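Local coordinates for protein extracellular sialidase/neuraminidase, putative (Aspergillus fumigatus, PDB 2XZI) that is an extracellular KDNase of the sialidase family, probably hydrolysing terminal glycosidic linkages of deaminated neuraminic acid, at residues A[344-357]-A[367-380]. Numbering follows the deposited sequence. Where two conformers were deposited one is given.
With KDM (deamino-alpha-neuraminic acid), chain D.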
loop_
_atom_site.group_PDB
_atom_site.type_symbol
_atom_site.label_atom_id
_atom_site.label_comp_id
_atom_site.label_asym_id
_atom_site.label_seq_id
_atom_site.Cartn_x
_atom_site.Cartn_y
_atom_site.Cartn_z
ATOM N N THR A 344 -12.833 -7.712 -2.634
ATOM C CA THR A 344 -13.957 -7.468 -1.729
ATOM C C THR A 344 -14.784 -8.735 -1.605
ATOM O O THR A 344 -14.633 -9.677 -2.397
ATOM C CB THR A 344 -14.893 -6.361 -2.254
ATOM O OG1 THR A 344 -15.542 -6.811 -3.455
ATOM C CG2 THR A 344 -14.125 -5.068 -2.533
ATOM N N GLY A 345 -15.664 -8.752 -0.613
ATOM C CA GLY A 345 -16.583 -9.869 -0.405
ATOM C C GLY A 345 -17.629 -10.073 -1.482
ATOM O O GLY A 345 -18.247 -11.143 -1.563
ATOM N N ASP A 346 -17.824 -9.069 -2.333
ATOM C CA ASP A 346 -18.822 -9.134 -3.396
ATOM C C ASP A 346 -18.187 -9.176 -4.783
ATOM O O ASP A 346 -18.739 -8.616 -5.739
ATOM C CB ASP A 346 -19.870 -8.009 -3.277
ATOM C CG ASP A 346 -19.292 -6.607 -3.500
ATOM O OD1 ASP A 346 -18.110 -6.359 -3.203
ATOM O OD2 ASP A 346 -20.049 -5.738 -3.962
ATOM N N TYR A 347 -17.040 -9.846 -4.885
ATOM C CA TYR A 347 -16.454 -10.175 -6.193
ATOM C C TYR A 347 -16.072 -8.916 -6.976
ATOM O O TYR A 347 -16.276 -8.831 -8.187
ATOM C CB TYR A 347 -17.395 -11.081 -7.007
ATOM C CG TYR A 347 -17.898 -12.280 -6.237
ATOM C CD1 TYR A 347 -17.090 -13.400 -6.062
ATOM C CD2 TYR A 347 -19.179 -12.295 -5.683
ATOM C CE1 TYR A 347 -17.539 -14.501 -5.338
ATOM C CE2 TYR A 347 -19.634 -13.392 -4.964
ATOM C CZ TYR A 347 -18.809 -14.482 -4.797
ATOM O OH TYR A 347 -19.270 -15.573 -4.090
ATOM N N LYS A 348 -15.530 -7.939 -6.258
ATOM C CA LYS A 348 -14.937 -6.757 -6.880
ATOM C C LYS A 348 -13.488 -6.638 -6.446
ATOM O O LYS A 348 -13.028 -7.316 -5.513
ATOM C CB LYS A 348 -15.658 -5.456 -6.496
ATOM C CG LYS A 348 -17.172 -5.454 -6.553
ATOM C CD LYS A 348 -17.698 -5.566 -7.948
ATOM C CE LYS A 348 -19.209 -5.352 -7.957
ATOM N NZ LYS A 348 -20.043 -6.418 -7.326
ATOM N N ILE A 349 -12.765 -5.792 -7.164
ATOM C CA ILE A 349 -11.475 -5.301 -6.724
ATOM C C ILE A 349 -11.708 -3.943 -6.024
ATOM O O ILE A 349 -12.416 -3.062 -6.524
ATOM C CB ILE A 349 -10.490 -5.180 -7.913
ATOM C CG1 ILE A 349 -10.179 -6.576 -8.505
ATOM C CG2 ILE A 349 -9.187 -4.510 -7.490
ATOM C CD1 ILE A 349 -9.564 -6.541 -9.876
ATOM N N GLY A 350 -11.157 -3.800 -4.833
ATOM C CA GLY A 350 -11.200 -2.541 -4.122
ATOM C C GLY A 350 -9.813 -1.960 -4.125
ATOM O O GLY A 350 -8.862 -2.634 -3.755
ATOM N N ALA A 351 -9.695 -0.716 -4.569
ATOM C CA ALA A 351 -8.408 -0.057 -4.697
ATOM C C ALA A 351 -8.413 1.303 -4.018
ATOM O O ALA A 351 -9.358 2.078 -4.174
ATOM C CB ALA A 351 -8.027 0.079 -6.166
ATOM N N LEU A 352 -7.346 1.584 -3.280
ATOM C CA LEU A 352 -7.056 2.928 -2.798
ATOM C C LEU A 352 -6.023 3.532 -3.711
ATOM O O LEU A 352 -5.057 2.865 -4.069
ATOM C CB LEU A 352 -6.514 2.887 -1.366
ATOM C CG LEU A 352 -7.477 2.479 -0.271
ATOM C CD1 LEU A 352 -6.742 2.358 1.042
ATOM C CD2 LEU A 352 -8.672 3.465 -0.133
ATOM N N VAL A 353 -6.222 4.799 -4.078
ATOM C CA VAL A 353 -5.324 5.490 -5.008
ATOM C C VAL A 353 -5.119 6.930 -4.536
ATOM O O VAL A 353 -6.093 7.652 -4.264
ATOM C CB VAL A 353 -5.878 5.509 -6.473
ATOM C CG1 VAL A 353 -4.799 5.994 -7.449
ATOM C CG2 VAL A 353 -6.401 4.130 -6.902
ATOM N N GLU A 354 -3.857 7.336 -4.434
ATOM C CA GLU A 354 -3.516 8.717 -4.132
ATOM C C GLU A 354 -3.996 9.698 -5.192
ATOM O O GLU A 354 -4.100 9.358 -6.378
ATOM C CB GLU A 354 -2.000 8.872 -4.000
ATOM C CG GLU A 354 -1.416 8.162 -2.804
ATOM C CD GLU A 354 0.071 8.512 -2.601
ATOM O OE1 GLU A 354 0.780 8.746 -3.602
ATOM O OE2 GLU A 354 0.535 8.538 -1.447
ATOM N N SER A 355 -4.276 10.913 -4.729
ATOM C CA SER A 355 -4.646 12.035 -5.585
ATOM C C SER A 355 -3.984 13.308 -5.056
ATOM O O SER A 355 -3.734 13.412 -3.878
ATOM C CB SER A 355 -6.161 12.185 -5.578
ATOM O OG SER A 355 -6.594 13.036 -6.615
ATOM N N ASP A 356 -3.750 14.278 -5.933
ATOM C CA ASP A 356 -2.969 15.469 -5.589
ATOM C C ASP A 356 -3.637 16.679 -6.178
ATOM O O ASP A 356 -3.815 16.768 -7.389
ATOM C CB ASP A 356 -1.555 15.305 -6.171
ATOM C CG ASP A 356 -0.572 16.400 -5.733
ATOM O OD1 ASP A 356 -0.964 17.453 -5.190
ATOM O OD2 ASP A 356 0.630 16.200 -5.964
ATOM N N PHE A 357 -4.036 17.602 -5.309
ATOM C CA PHE A 357 -4.675 18.824 -5.785
ATOM C C PHE A 357 -3.704 19.719 -6.551
ATOM O O PHE A 357 -4.134 20.478 -7.426
ATOM C CB PHE A 357 -5.307 19.579 -4.633
ATOM C CG PHE A 357 -6.634 19.028 -4.196
ATOM C CD1 PHE A 357 -6.709 18.011 -3.248
ATOM C CD2 PHE A 357 -7.825 19.518 -4.743
ATOM C CE1 PHE A 357 -7.940 17.492 -2.839
ATOM C CE2 PHE A 357 -9.058 19.004 -4.346
ATOM C CZ PHE A 357 -9.118 17.986 -3.386
ATOM N N TYR A 367 -2.248 19.754 -1.295
ATOM C CA TYR A 367 -3.115 18.840 -0.557
ATOM C C TYR A 367 -3.203 17.481 -1.240
ATOM O O TYR A 367 -3.406 17.388 -2.447
ATOM C CB TYR A 367 -4.505 19.454 -0.392
ATOM C CG TYR A 367 -4.491 20.695 0.487
ATOM C CD1 TYR A 367 -4.478 20.590 1.881
ATOM C CD2 TYR A 367 -4.471 21.975 -0.085
ATOM C CE1 TYR A 367 -4.451 21.727 2.690
ATOM C CE2 TYR A 367 -4.444 23.116 0.720
ATOM C CZ TYR A 367 -4.424 22.978 2.099
ATOM O OH TYR A 367 -4.396 24.110 2.900
ATOM N N ARG A 368 -3.042 16.430 -0.440
ATOM C CA ARG A 368 -3.119 15.076 -0.976
ATOM C C ARG A 368 -4.282 14.326 -0.360
ATOM O O ARG A 368 -4.471 14.350 0.860
ATOM C CB ARG A 368 -1.829 14.306 -0.701
ATOM C CG ARG A 368 -0.570 15.044 -1.061
ATOM C CD ARG A 368 -0.490 15.369 -2.553
ATOM N NE ARG A 368 0.829 15.883 -2.909
ATOM C CZ ARG A 368 1.881 15.106 -3.174
ATOM N NH1 ARG A 368 1.765 13.773 -3.144
ATOM N NH2 ARG A 368 3.053 15.660 -3.470
ATOM N N ALA A 369 -5.064 13.663 -1.213
ATOM C CA ALA A 369 -6.231 12.890 -0.786
ATOM C C ALA A 369 -6.115 11.448 -1.279
ATOM O O ALA A 369 -5.266 11.148 -2.110
ATOM C CB ALA A 369 -7.527 13.530 -1.276
ATOM N N ILE A 370 -6.965 10.573 -0.756
ATOM C CA ILE A 370 -6.983 9.183 -1.207
ATOM C C ILE A 370 -8.376 8.771 -1.672
ATOM O O ILE A 370 -9.356 8.945 -0.958
ATOM C CB ILE A 370 -6.408 8.215 -0.132
ATOM C CG1 ILE A 370 -4.967 8.603 0.205
ATOM C CG2 ILE A 370 -6.489 6.780 -0.622
ATOM C CD1 ILE A 370 -4.360 7.848 1.411
ATOM N N ILE A 371 -8.427 8.232 -2.887
ATOM C CA ILE A 371 -9.661 7.792 -3.527
ATOM C C ILE A 371 -9.860 6.308 -3.271
ATOM O O ILE A 371 -8.888 5.544 -3.294
ATOM C CB ILE A 371 -9.599 8.036 -5.066
ATOM C CG1 ILE A 371 -9.386 9.512 -5.421
ATOM C CG2 ILE A 371 -10.818 7.432 -5.796
ATOM C CD1 ILE A 371 -10.053 10.489 -4.527
ATOM N N TRP A 372 -11.107 5.913 -3.005
ATOM C CA TRP A 372 -11.509 4.510 -2.963
ATOM C C TRP A 372 -12.278 4.130 -4.219
ATOM O O TRP A 372 -13.226 4.818 -4.617
ATOM C CB TRP A 372 -12.372 4.272 -1.733
ATOM C CG TRP A 372 -13.096 2.970 -1.641
ATOM C CD1 TRP A 372 -14.457 2.807 -1.655
ATOM C CD2 TRP A 372 -12.532 1.664 -1.452
ATOM N NE1 TRP A 372 -14.775 1.477 -1.505
ATOM C CE2 TRP A 372 -13.617 0.755 -1.370
ATOM C CE3 TRP A 372 -11.218 1.165 -1.359
ATOM C CZ2 TRP A 372 -13.434 -0.616 -1.183
ATOM C CZ3 TRP A 372 -11.040 -0.205 -1.180
ATOM C CH2 TRP A 372 -12.150 -1.075 -1.090
ATOM N N ARG A 373 -11.885 3.025 -4.832
ATOM C CA ARG A 373 -12.528 2.553 -6.045
ATOM C C ARG A 373 -12.942 1.121 -5.842
ATOM O O ARG A 373 -12.210 0.337 -5.197
ATOM C CB ARG A 373 -11.564 2.575 -7.208
ATOM C CG ARG A 373 -11.132 3.942 -7.645
ATOM C CD ARG A 373 -10.216 3.870 -8.867
ATOM N NE ARG A 373 -10.103 5.188 -9.480
ATOM C CZ ARG A 373 -11.012 5.709 -10.300
ATOM N NH1 ARG A 373 -12.103 5.025 -10.626
ATOM N NH2 ARG A 373 -10.830 6.929 -10.792
ATOM N N ARG A 374 -14.104 0.780 -6.400
ATOM C CA ARG A 374 -14.505 -0.606 -6.599
ATOM C C ARG A 374 -14.762 -0.810 -8.074
ATOM O O ARG A 374 -15.415 0.026 -8.710
ATOM C CB ARG A 374 -15.760 -0.929 -5.800
ATOM C CG ARG A 374 -15.523 -0.979 -4.313
ATOM C CD ARG A 374 -16.783 -0.736 -3.461
ATOM N NE ARG A 374 -17.989 -1.331 -4.032
ATOM C CZ ARG A 374 -18.327 -2.614 -3.928
ATOM N NH1 ARG A 374 -17.562 -3.459 -3.242
ATOM N NH2 ARG A 374 -19.424 -3.056 -4.543
ATOM N N PHE A 375 -14.285 -1.921 -8.623
ATOM C CA PHE A 375 -14.609 -2.275 -9.999
ATOM C C PHE A 375 -14.499 -3.768 -10.139
ATOM O O PHE A 375 -13.786 -4.413 -9.373
ATOM C CB PHE A 375 -13.686 -1.550 -11.000
ATOM C CG PHE A 375 -12.221 -1.590 -10.641
ATOM C CD1 PHE A 375 -11.453 -2.683 -10.964
ATOM C CD2 PHE A 375 -11.612 -0.513 -10.007
ATOM C CE1 PHE A 375 -10.104 -2.720 -10.649
ATOM C CE2 PHE A 375 -10.261 -0.545 -9.693
ATOM C CZ PHE A 375 -9.510 -1.660 -10.026
ATOM N N ASN A 376 -15.230 -4.340 -11.088
ATOM C CA ASN A 376 -15.099 -5.763 -11.341
ATOM C C ASN A 376 -14.177 -6.071 -12.508
ATOM O O ASN A 376 -13.676 -5.172 -13.189
ATOM C CB ASN A 376 -16.461 -6.454 -11.481
ATOM C CG ASN A 376 -17.298 -5.926 -12.639
ATOM O OD1 ASN A 376 -16.896 -5.026 -13.394
ATOM N ND2 ASN A 376 -18.488 -6.487 -12.770
ATOM N N LEU A 377 -13.912 -7.357 -12.696
ATOM C CA LEU A 377 -13.051 -7.799 -13.785
ATOM C C LEU A 377 -13.634 -7.367 -15.120
ATOM O O LEU A 377 -12.897 -6.942 -16.013
ATOM C CB LEU A 377 -12.867 -9.314 -13.750
ATOM C CG LEU A 377 -12.070 -9.876 -12.579
ATOM C CD1 LEU A 377 -12.203 -11.388 -12.619
ATOM C CD2 LEU A 377 -10.604 -9.429 -12.613
ATOM N N SER A 378 -14.961 -7.459 -15.251
ATOM C CA SER A 378 -15.628 -7.018 -16.471
ATOM C C SER A 378 -15.301 -5.573 -16.819
ATOM O O SER A 378 -15.069 -5.254 -17.969
ATOM C CB SER A 378 -17.130 -7.139 -16.331
ATOM O OG SER A 378 -17.730 -6.620 -17.495
ATOM N N TRP A 379 -15.267 -4.705 -15.816
ATOM C CA TRP A 379 -14.919 -3.315 -16.075
ATOM C C TRP A 379 -13.516 -3.203 -16.685
ATOM O O TRP A 379 -13.317 -2.484 -17.670
ATOM C CB TRP A 379 -15.065 -2.442 -14.827
ATOM C CG TRP A 379 -14.775 -1.012 -15.111
ATOM C CD1 TRP A 379 -15.640 -0.085 -15.611
ATOM C CD2 TRP A 379 -13.521 -0.344 -14.942
ATOM N NE1 TRP A 379 -15.009 1.126 -15.751
ATOM C CE2 TRP A 379 -13.707 1.000 -15.342
ATOM C CE3 TRP A 379 -12.257 -0.744 -14.478
ATOM C CZ2 TRP A 379 -12.673 1.948 -15.300
ATOM C CZ3 TRP A 379 -11.233 0.202 -14.418
ATOM C CH2 TRP A 379 -11.449 1.532 -14.826
ATOM N N ILE A 380 -12.547 -3.932 -16.140
ATOM C CA ILE A 380 -11.196 -3.890 -16.693
ATOM C C ILE A 380 -11.183 -4.408 -18.127
ATOM O O ILE A 380 -10.613 -3.774 -19.021
ATOM C CB ILE A 380 -10.208 -4.739 -15.877
ATOM C CG1 ILE A 380 -10.178 -4.288 -14.409
ATOM C CG2 ILE A 380 -8.803 -4.647 -16.479
ATOM C CD1 ILE A 380 -9.302 -5.174 -13.478
HETATM C C2 KDM D . 3.809 14.922 -10.596
HETATM C C1 KDM D . 4.193 13.464 -10.944
HETATM C C3 KDM D . 2.278 15.129 -10.657
HETATM C C4 KDM D . 1.568 14.415 -9.488
HETATM C C5 KDM D . 2.220 14.762 -8.138
HETATM C C6 KDM D . 3.743 14.512 -8.184
HETATM C C7 KDM D . 4.618 14.839 -6.954
HETATM C C8 KDM D . 6.098 14.465 -7.232
HETATM C C9 KDM D . 7.079 14.820 -6.090
HETATM O O5 KDM D . 1.631 13.977 -7.088
HETATM O O1A KDM D . 5.117 12.939 -10.277
HETATM O O1B KDM D . 3.556 12.904 -11.867
HETATM O O4 KDM D . 0.188 14.798 -9.488
HETATM O O6 KDM D . 4.298 15.298 -9.287
HETATM O O7 KDM D . 4.520 16.236 -6.638
HETATM O O8 KDM D . 6.204 13.067 -7.536
HETATM O O9 KDM D . 6.450 14.736 -4.805
HETATM O O2 KDM D . 4.424 15.812 -11.540
HETATM O O HOH W 1 -14.341 -8.777 -10.168
HETATM O O HOH W 2 2.530 17.728 -5.274
#
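The guanidinium of Arg374 meets the carboxylate of Asp346 edge to edge. The two planes are only 16° apart. NH1 of Arg374 bonds OD1 of Asp346 at 3.0 Å, NH2 bonds OD2 at 2.8 Å, and both oxygens use their syn lone pairs. One face of this guanidinium carries Lys348 CG. Thr344 OG1 also donates to Asp346 OD1, so two donors hold that oxygen. Lys348 NZ bonds the backbone O of Asp346 and makes only a weak salt bridge to OD2.

At the far end Arg368 and Asp356 are stacked instead. OD2 of Asp356 lies over one guanidinium face, 3.1 Å from Arg368 NE, and no N-H points at it. The bend of Arg368 at chi2 (-62°) brings the group over the acid. OD2 also accepts from O5 of a second bound deamino-alpha-neuraminic acid at 2.7 Å, in a site apart from the pocket of Glu229 and Tyr338. A water donates to OD2 and lies close to the sugar O7; its bond from Arg368 NH2 is weak. Arg302 and Arg303 also hold this ligand.

Strands 349-356 and 368-375 form an antiparallel hairpin within one four-stranded blade of the sialidase beta-propeller. Backbone bonds pair Ile349 with Phe375 through to Phe357 with Tyr367. On one side, Leu352 CD2 packs 3.6 Å from Trp372 CE3, and the indole CH2 sits 3.5 Å from Gly350 CA. On the other, Ile349 CB touches Phe375 CE1 at 3.7 Å. Trp379 CZ3 lies over a face of the Phe375 ring.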